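Local coordinates for protein xylosidase (Xanthomonas axonopodis pv. citri, PDB 6XN2) that probably hydrolyses xylo-oligosaccharides as a family 43 glycoside hydrolase, and binds beta-D-xylopyranose in its pocket, at residues His66-Gly71 / Met83-Val88; Val110-Arg115 / Ala135-Gly140; Leu320-Ser325 / Ser336-Pro341. One frame throughout, in Å; residues are numbered along the deposited sequence.

Contact 1. Residues His66-Gly71 / Met83-Val88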
# COMPACT_ATOMS: atom_id res chain seq x y z
N HIS A 66 -9.57 -7.39 -2.63
CA HIS A 66 -10.58 -7.97 -3.55
C HIS A 66 -11.89 -7.21 -3.40
O HIS A 66 -12.60 -7.50 -2.50
CB HIS A 66 -10.80 -9.45 -3.27
CG HIS A 66 -11.81 -10.05 -4.19
ND1 HIS A 66 -12.35 -11.27 -3.99
CD2 HIS A 66 -12.37 -9.58 -5.31
CE1 HIS A 66 -13.21 -11.53 -4.94
NE2 HIS A 66 -13.24 -10.52 -5.75
N ASP A 67 -12.12 -6.24 -4.26
CA ASP A 67 -13.31 -5.43 -4.23
C ASP A 67 -14.48 -6.25 -4.64
O ASP A 67 -14.41 -6.95 -5.59
CB ASP A 67 -13.19 -4.27 -5.21
CG ASP A 67 -12.24 -3.22 -4.76
OD1 ASP A 67 -11.97 -3.14 -3.58
OD2 ASP A 67 -11.79 -2.46 -5.58
N LEU A 68 -15.58 -6.13 -3.94
CA LEU A 68 -16.76 -6.90 -4.23
C LEU A 68 -17.90 -6.07 -4.79
O LEU A 68 -18.21 -5.05 -4.29
CB LEU A 68 -17.24 -7.59 -2.98
CG LEU A 68 -16.32 -8.62 -2.39
CD1 LEU A 68 -16.84 -9.12 -1.08
CD2 LEU A 68 -16.12 -9.74 -3.36
N ASP A 69 -18.53 -6.58 -5.83
CA ASP A 69 -19.62 -5.88 -6.49
C ASP A 69 -20.97 -6.32 -5.95
O ASP A 69 -21.47 -7.39 -6.30
CB ASP A 69 -19.56 -6.10 -8.00
CG ASP A 69 -20.54 -5.24 -8.77
OD1 ASP A 69 -21.09 -4.27 -8.19
OD2 ASP A 69 -20.76 -5.53 -9.97
N ALA A 70 -21.56 -5.50 -5.08
CA ALA A 70 -22.87 -5.78 -4.51
C ALA A 70 -23.99 -5.37 -5.47
O ALA A 70 -24.92 -4.66 -5.08
CB ALA A 70 -23.03 -5.08 -3.17
N GLY A 71 -23.90 -5.82 -6.72
CA GLY A 71 -24.89 -5.50 -7.72
C GLY A 71 -24.88 -4.04 -8.13
O GLY A 71 -25.92 -3.47 -8.47
N MET A 83 -14.75 -5.32 1.52
CA MET A 83 -14.03 -6.51 1.15
C MET A 83 -13.99 -7.54 2.27
O MET A 83 -13.98 -7.20 3.41
CB MET A 83 -12.68 -6.09 0.65
CG MET A 83 -12.81 -5.03 -0.41
SD MET A 83 -12.60 -3.37 0.16
CE MET A 83 -10.86 -3.30 -0.01
N ALA A 84 -13.97 -8.82 1.91
CA ALA A 84 -14.03 -9.88 2.92
C ALA A 84 -12.94 -10.93 2.77
O ALA A 84 -12.81 -11.81 3.62
CB ALA A 84 -15.40 -10.55 2.88
N ASP A 85 -12.19 -10.86 1.68
CA ASP A 85 -11.24 -11.96 1.40
C ASP A 85 -10.06 -11.48 0.57
O ASP A 85 -10.10 -10.40 0.05
CB ASP A 85 -11.97 -13.06 0.65
CG ASP A 85 -12.29 -12.69 -0.79
OD1 ASP A 85 -11.47 -12.94 -1.61
OD2 ASP A 85 -13.35 -12.15 -1.03
N TYR A 86 -9.05 -12.34 0.45
CA TYR A 86 -7.90 -12.04 -0.32
C TYR A 86 -7.54 -13.15 -1.27
O TYR A 86 -7.65 -14.29 -0.96
CB TYR A 86 -6.69 -11.81 0.59
CG TYR A 86 -6.80 -10.65 1.52
CD1 TYR A 86 -7.00 -9.40 1.04
CD2 TYR A 86 -6.71 -10.81 2.85
CE1 TYR A 86 -7.12 -8.34 1.87
CE2 TYR A 86 -6.82 -9.75 3.70
CZ TYR A 86 -7.03 -8.52 3.20
OH TYR A 86 -7.16 -7.46 4.04
N HIS A 87 -7.12 -12.73 -2.45
CA HIS A 87 -6.56 -13.69 -3.41
C HIS A 87 -5.07 -13.43 -3.54
O HIS A 87 -4.61 -12.42 -3.09
CB HIS A 87 -7.19 -13.52 -4.79
CG HIS A 87 -8.56 -14.06 -4.91
ND1 HIS A 87 -8.91 -14.94 -5.87
CD2 HIS A 87 -9.66 -13.82 -4.20
CE1 HIS A 87 -10.17 -15.23 -5.75
NE2 HIS A 87 -10.64 -14.57 -4.74
N VAL A 88 -4.37 -14.36 -4.14
CA VAL A 88 -2.97 -14.16 -4.46
C VAL A 88 -2.78 -14.30 -5.96
O VAL A 88 -3.28 -15.18 -6.53
CB VAL A 88 -2.05 -15.10 -3.70
CG1 VAL A 88 -0.62 -14.88 -4.10
CG2 VAL A 88 -2.20 -14.88 -2.23
O HOH W 1 -9.86 -7.61 0.14
O HOH W 2 -13.21 -9.48 -0.80
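His66 reaches across to Asp85 where strand 59-67 runs out beside the start of strand 85-91. Its CB lies 3.5 Å from Asp85 O and its CG 3.9 Å from Asp85 OD1. With CG anti to the backbone N, chi1 180° points the ND1 edge of the imidazole at the carboxylate, and ND1 gives a nearly straight hydrogen bond to Asp85 OD1 at 3.0 Å. The oxygen sits in the ring plane and uses its syn lone pair, while ring and carboxylate planes stand 82° apart; a second bond from ND1 to Asp85 OD2 is weak. Farther out, His66 CE1 comes 4.0 Å from His87 NE2, the two rings meeting obliquely with centroids 5.0 Å apart. Leu68 CD2 lies over one face of the His66 ring, near its rim, and Leu68 CD1 approaches Ala84 CB.

Two waters replace direct strand pairing. One accepts from His66 N and donates to Asp85 O; the other accepts from Ala84 N and lies within bonding distance of both His66 O and Asp85 OD2. Met83, bent at chi2 and chi3, packs CG 3.2 Å from His66 O and brings CE 3.7 Å from Asp67 OD1. Its side chain also touches bound xylose, and Asp67 forms a salt bridge with the pocket residue Arg335 through OD2.

An Asp85 carboxylate facing ND1 would be expected to keep the proton on that nitrogen and to favour a positive imidazole. His87 has Asp100 at ND1 and Asp85 OD1 in plane at its ring edge; the carboxylates probably help orient both rings.

Contact 2. Residues Val110-Arg115 / Ala135-Gly140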
# COMPACT_ATOMS: atom_id res chain seq x y z
N VAL A 110 -10.95 -15.07 10.49
CA VAL A 110 -10.21 -14.07 11.30
C VAL A 110 -11.11 -13.75 12.50
O VAL A 110 -11.95 -12.91 12.38
CB VAL A 110 -9.87 -12.81 10.49
CG1 VAL A 110 -9.05 -11.84 11.32
CG2 VAL A 110 -9.14 -13.16 9.22
N PRO A 111 -10.91 -14.41 13.65
CA PRO A 111 -11.78 -14.28 14.79
C PRO A 111 -11.93 -12.86 15.35
O PRO A 111 -12.97 -12.54 15.79
CB PRO A 111 -11.13 -15.16 15.85
CG PRO A 111 -10.31 -16.11 15.06
CD PRO A 111 -9.80 -15.31 13.90
N TRP A 112 -10.86 -12.09 15.30
CA TRP A 112 -10.90 -10.75 15.89
C TRP A 112 -11.55 -9.72 14.97
O TRP A 112 -11.92 -8.63 15.41
CB TRP A 112 -9.48 -10.29 16.27
CG TRP A 112 -8.55 -10.10 15.10
CD1 TRP A 112 -7.67 -11.01 14.60
CD2 TRP A 112 -8.40 -8.92 14.30
NE1 TRP A 112 -6.98 -10.48 13.54
CE2 TRP A 112 -7.41 -9.20 13.33
CE3 TRP A 112 -9.01 -7.66 14.31
CZ2 TRP A 112 -7.02 -8.26 12.38
CZ3 TRP A 112 -8.62 -6.72 13.36
CH2 TRP A 112 -7.64 -7.03 12.41
N ALA A 113 -11.69 -10.05 13.69
CA ALA A 113 -12.18 -9.09 12.70
C ALA A 113 -13.63 -9.33 12.32
O ALA A 113 -14.06 -10.47 12.19
CB ALA A 113 -11.31 -9.12 11.46
N GLN A 114 -14.37 -8.25 12.10
CA GLN A 114 -15.75 -8.36 11.64
C GLN A 114 -15.87 -8.13 10.14
O GLN A 114 -16.58 -8.86 9.44
CB GLN A 114 -16.66 -7.38 12.39
CG GLN A 114 -18.14 -7.58 12.08
CD GLN A 114 -18.97 -6.31 12.23
OE1 GLN A 114 -18.80 -5.54 13.18
NE2 GLN A 114 -19.87 -6.08 11.28
N ARG A 115 -15.18 -7.12 9.64
CA ARG A 115 -15.38 -6.70 8.26
C ARG A 115 -14.22 -5.89 7.70
O ARG A 115 -13.25 -5.59 8.40
CB ARG A 115 -16.67 -5.88 8.15
CG ARG A 115 -16.63 -4.60 8.97
CD ARG A 115 -18.00 -3.97 9.13
NE ARG A 115 -17.88 -2.60 9.63
CZ ARG A 115 -18.05 -1.51 8.88
NH1 ARG A 115 -18.36 -1.64 7.59
NH2 ARG A 115 -17.91 -0.31 9.41
N ALA A 135 -7.99 -4.99 9.14
CA ALA A 135 -9.42 -5.28 9.19
C ALA A 135 -10.03 -4.55 10.37
O ALA A 135 -9.32 -4.08 11.25
CB ALA A 135 -9.67 -6.79 9.28
N LYS A 136 -11.35 -4.47 10.37
CA LYS A 136 -12.07 -3.71 11.38
C LYS A 136 -12.69 -4.64 12.42
O LYS A 136 -13.36 -5.61 12.06
CB LYS A 136 -13.14 -2.85 10.70
CG LYS A 136 -13.77 -1.82 11.60
CD LYS A 136 -14.63 -0.85 10.80
CE LYS A 136 -13.82 0.31 10.26
NZ LYS A 136 -14.61 1.07 9.25
N ARG A 137 -12.50 -4.32 13.68
CA ARG A 137 -13.09 -5.08 14.75
C ARG A 137 -14.57 -4.78 14.83
O ARG A 137 -15.04 -3.81 14.29
CB ARG A 137 -12.49 -4.71 16.09
CG ARG A 137 -11.01 -4.90 16.20
CD ARG A 137 -10.45 -4.72 17.59
NE ARG A 137 -10.98 -3.57 18.28
CZ ARG A 137 -10.26 -2.63 18.87
NH1 ARG A 137 -8.96 -2.68 18.81
NH2 ARG A 137 -10.83 -1.63 19.49
N ALA A 138 -15.30 -5.61 15.56
CA ALA A 138 -16.73 -5.38 15.70
C ALA A 138 -17.03 -3.98 16.23
O ALA A 138 -18.06 -3.40 15.89
CB ALA A 138 -17.34 -6.43 16.60
N ASP A 139 -16.14 -3.44 17.06
CA ASP A 139 -16.36 -2.12 17.64
C ASP A 139 -15.93 -0.97 16.72
O ASP A 139 -15.85 0.18 17.14
CB ASP A 139 -15.65 -1.98 19.00
CG ASP A 139 -14.12 -1.99 18.89
OD1 ASP A 139 -13.55 -2.02 17.78
OD2 ASP A 139 -13.48 -1.94 19.96
N GLY A 140 -15.64 -1.30 15.46
CA GLY A 140 -15.39 -0.28 14.46
C GLY A 140 -13.95 0.17 14.30
O GLY A 140 -13.65 0.96 13.41
O HOH W 3 -17.45 -2.97 12.44
O HOH W 4 -17.47 2.00 8.09
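Residues 112-115 and 135-138 run at 100° to each other and meet through a short backbone pairing in which Gln114 and Arg115 both face Lys136. Gln114 N donates to Lys136 O at 2.8 Å, and Arg115 N makes a weak second bond to the same oxygen. Lys136 N returns a bond of 3.0 Å to Arg115 O. Type I turns flank the pairing, from Val110 to Ala113 and from Arg137 to Gly140.

Trp112 turns its ring edge to the other segment, CZ3 lying 3.5 Å from Ala135 O and CE3 3.9 Å from Arg137 CG. CH2 adds apolar packing 3.7 Å from Ala135 CB, and Val110 CG1 and Ala113 CB lie over one face, toward its rim. Having CG between the backbone N and carbonyl carbon (chi1 65°) swings the indole back to Ala135, whose CB also meets Ala113 CB at 3.6 Å. Arg115 and Lys136 run side by side, with NH2 3.6 Å from NZ. A water accepts from NH2 and, weakly, from NZ, and Lys136 NZ also bonds to Gln116 OE1, which probably eases the like charges. Another water accepts from Arg115 NE and donates to Gln114 OE1 and Arg137 O. Arg137 grips Asp139 side-on within its own turn, the NH2 to OD2 bond being 2.7 Å.

Two residues opposite one make this a classic beta bulge, tying the loop between strands 99-106 and 121-125 to the end of strand 128-136, at the surface of the five-bladed beta-propeller characteristic of family 43.

Contact 3. Residues Leu320-Ser325 / Ser336-Pro341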
# COMPACT_ATOMS: atom_id res chain seq x y z
N LEU A 320 6.14 -0.25 -11.13
CA LEU A 320 5.11 0.35 -10.31
C LEU A 320 3.84 -0.47 -10.47
O LEU A 320 3.36 -0.66 -11.59
CB LEU A 320 4.85 1.82 -10.70
CG LEU A 320 3.68 2.46 -9.96
CD1 LEU A 320 4.05 2.66 -8.51
CD2 LEU A 320 3.20 3.77 -10.58
N PHE A 321 3.31 -0.97 -9.37
CA PHE A 321 2.00 -1.61 -9.38
C PHE A 321 1.00 -0.64 -8.78
O PHE A 321 1.27 -0.04 -7.75
CB PHE A 321 2.01 -2.92 -8.60
CG PHE A 321 2.81 -4.00 -9.25
CD1 PHE A 321 4.20 -3.99 -9.18
CD2 PHE A 321 2.19 -5.02 -9.94
CE1 PHE A 321 4.94 -4.99 -9.78
CE2 PHE A 321 2.93 -6.02 -10.54
CZ PHE A 321 4.31 -6.00 -10.46
N TYR A 322 -0.13 -0.45 -9.44
CA TYR A 322 -1.09 0.52 -8.97
C TYR A 322 -2.48 0.05 -9.34
O TYR A 322 -2.63 -1.09 -9.80
CB TYR A 322 -0.80 1.91 -9.56
CG TYR A 322 -0.86 1.99 -11.07
CD1 TYR A 322 0.16 1.46 -11.86
CD2 TYR A 322 -1.93 2.63 -11.71
CE1 TYR A 322 0.10 1.53 -13.24
CE2 TYR A 322 -2.00 2.71 -13.09
CZ TYR A 322 -0.98 2.16 -13.85
OH TYR A 322 -1.03 2.24 -15.23
N HIS A 323 -3.49 0.89 -9.14
CA HIS A 323 -4.83 0.53 -9.58
C HIS A 323 -5.61 1.74 -10.07
O HIS A 323 -5.24 2.89 -9.82
CB HIS A 323 -5.60 -0.19 -8.46
CG HIS A 323 -6.00 0.69 -7.31
ND1 HIS A 323 -5.62 0.43 -6.01
CD2 HIS A 323 -6.78 1.79 -7.25
CE1 HIS A 323 -6.13 1.35 -5.21
NE2 HIS A 323 -6.83 2.20 -5.94
N ASP A 324 -6.70 1.49 -10.80
CA ASP A 324 -7.67 2.54 -11.06
C ASP A 324 -9.06 1.94 -11.24
O ASP A 324 -9.25 0.73 -11.08
CB ASP A 324 -7.27 3.40 -12.27
CG ASP A 324 -7.30 2.66 -13.61
OD1 ASP A 324 -8.01 1.64 -13.77
OD2 ASP A 324 -6.61 3.14 -14.53
N SER A 325 -10.01 2.79 -11.58
CA SER A 325 -11.40 2.37 -11.65
C SER A 325 -11.95 2.36 -13.07
O SER A 325 -13.16 2.47 -13.27
CB SER A 325 -12.26 3.28 -10.76
OG SER A 325 -11.95 3.10 -9.39
N SER A 336 -9.28 -2.19 -10.39
CA SER A 336 -8.47 -3.23 -11.00
C SER A 336 -7.01 -2.83 -10.91
O SER A 336 -6.67 -1.67 -11.15
CB SER A 336 -8.87 -3.46 -12.47
OG SER A 336 -8.26 -2.48 -13.29
N ILE A 337 -6.14 -3.78 -10.58
CA ILE A 337 -4.73 -3.44 -10.46
C ILE A 337 -4.03 -3.45 -11.81
O ILE A 337 -4.47 -4.09 -12.76
CB ILE A 337 -3.99 -4.38 -9.48
CG1 ILE A 337 -3.89 -5.79 -10.05
CG2 ILE A 337 -4.66 -4.32 -8.10
CD1 ILE A 337 -2.82 -6.65 -9.38
N LYS A 338 -2.94 -2.69 -11.88
CA LYS A 338 -2.19 -2.48 -13.11
C LYS A 338 -0.70 -2.46 -12.79
O LYS A 338 -0.31 -2.31 -11.63
CB LYS A 338 -2.61 -1.17 -13.76
CG LYS A 338 -4.07 -1.09 -14.17
CD LYS A 338 -4.38 0.26 -14.80
CE LYS A 338 -5.59 0.19 -15.72
NZ LYS A 338 -5.81 1.49 -16.41
N MET A 339 0.14 -2.54 -13.79
CA MET A 339 1.57 -2.40 -13.60
C MET A 339 2.18 -1.59 -14.73
O MET A 339 1.66 -1.56 -15.78
CB MET A 339 2.29 -3.73 -13.49
CG MET A 339 2.33 -4.52 -14.75
SD MET A 339 2.84 -6.22 -14.47
CE MET A 339 4.48 -5.95 -13.92
N ALA A 340 3.31 -0.96 -14.45
CA ALA A 340 4.05 -0.17 -15.40
C ALA A 340 5.54 -0.12 -15.07
O ALA A 340 5.91 -0.13 -13.95
CB ALA A 340 3.50 1.23 -15.45
N PRO A 341 6.39 -0.06 -16.12
CA PRO A 341 7.82 -0.01 -15.84
C PRO A 341 8.25 1.28 -15.16
O PRO A 341 7.85 2.32 -15.58
CB PRO A 341 8.44 -0.10 -17.21
CG PRO A 341 7.36 0.31 -18.14
CD PRO A 341 6.09 -0.11 -17.54
O HOH W 5 -3.16 2.96 -16.86
O HOH W 6 -9.22 -0.63 -14.84
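Leu320 and Ala340 form one of three hydrogen-bonded pairs in this antiparallel pairing, with Tyr322-Lys338 and Asp324-Ser336 the others. Each pair exchanges two backbone bonds; the shortest, Lys338 N to Tyr322 O, is 2.6 Å. Between them come the non-hydrogen-bonded pairs Phe321 with Met339 and His323 with Ile337, where the CA atoms come closer and CA-H...O contacts form, such as Met339 CA to Leu320 O.

Aromatic packing differs on the two faces of the sheet. On the face of Phe321, Met339 CB lies over the ring, 4.0 Å from its centroid in a CH-pi contact; the chain then bends at chi3 to bring CE 3.5 Å from Phe321 CZ, with SD oblique to the ring. On the other face, Lys338 CB sits over the Tyr322 ring, 3.9 Å from the centroid and 18° off the normal, while Ala340 CB meets the ring at its edge.

The charged pair is Lys338 with Asp324. Extended beyond CG, the lysine chain runs past Tyr322 to Asp324, where NZ forms a salt bridge of 2.6 Å with OD2, met on the syn side but 24° out of the carboxylate plane. OD2 also receives a bond from Tyr356 OH. One water accepts from Lys338 NZ and bonds to Tyr322 OH, which has a further partner in Ser39; a second joins Asp324 OD1 to Ser336 OG.

With both side chains buried, the close ion pair probably keeps Lys338 protonated and Asp324 ionised, each charge offsetting the other. The added hydroxyl and water partners would spread those charges further, while the aliphatic part of the lysine serves as apolar cover for the tyrosine ring.

Contact 3 is the buried member, regular strand pairing within the hairpin 317-324 and 336-342; contact 1 is partly buried where neighbouring strands 59-67 and 85-91 separate, and contact 2 lies at the surface between a loop and a strand end. Their chemistry follows. In contact 3 a buried ion pair sits beside a tyrosine ring, in contact 1 waters and a histidine-carboxylate bond take over from backbone pairing, and in contact 2 two like charges share water. Met83 of contact 1 touches the sugar, whereas the His323 side chain of contact 3 stays about 6 Å from it at the nearest atoms. Contact 1 lies about 17 Å and contact 2 about 28 Å from contact 3, centre to centre.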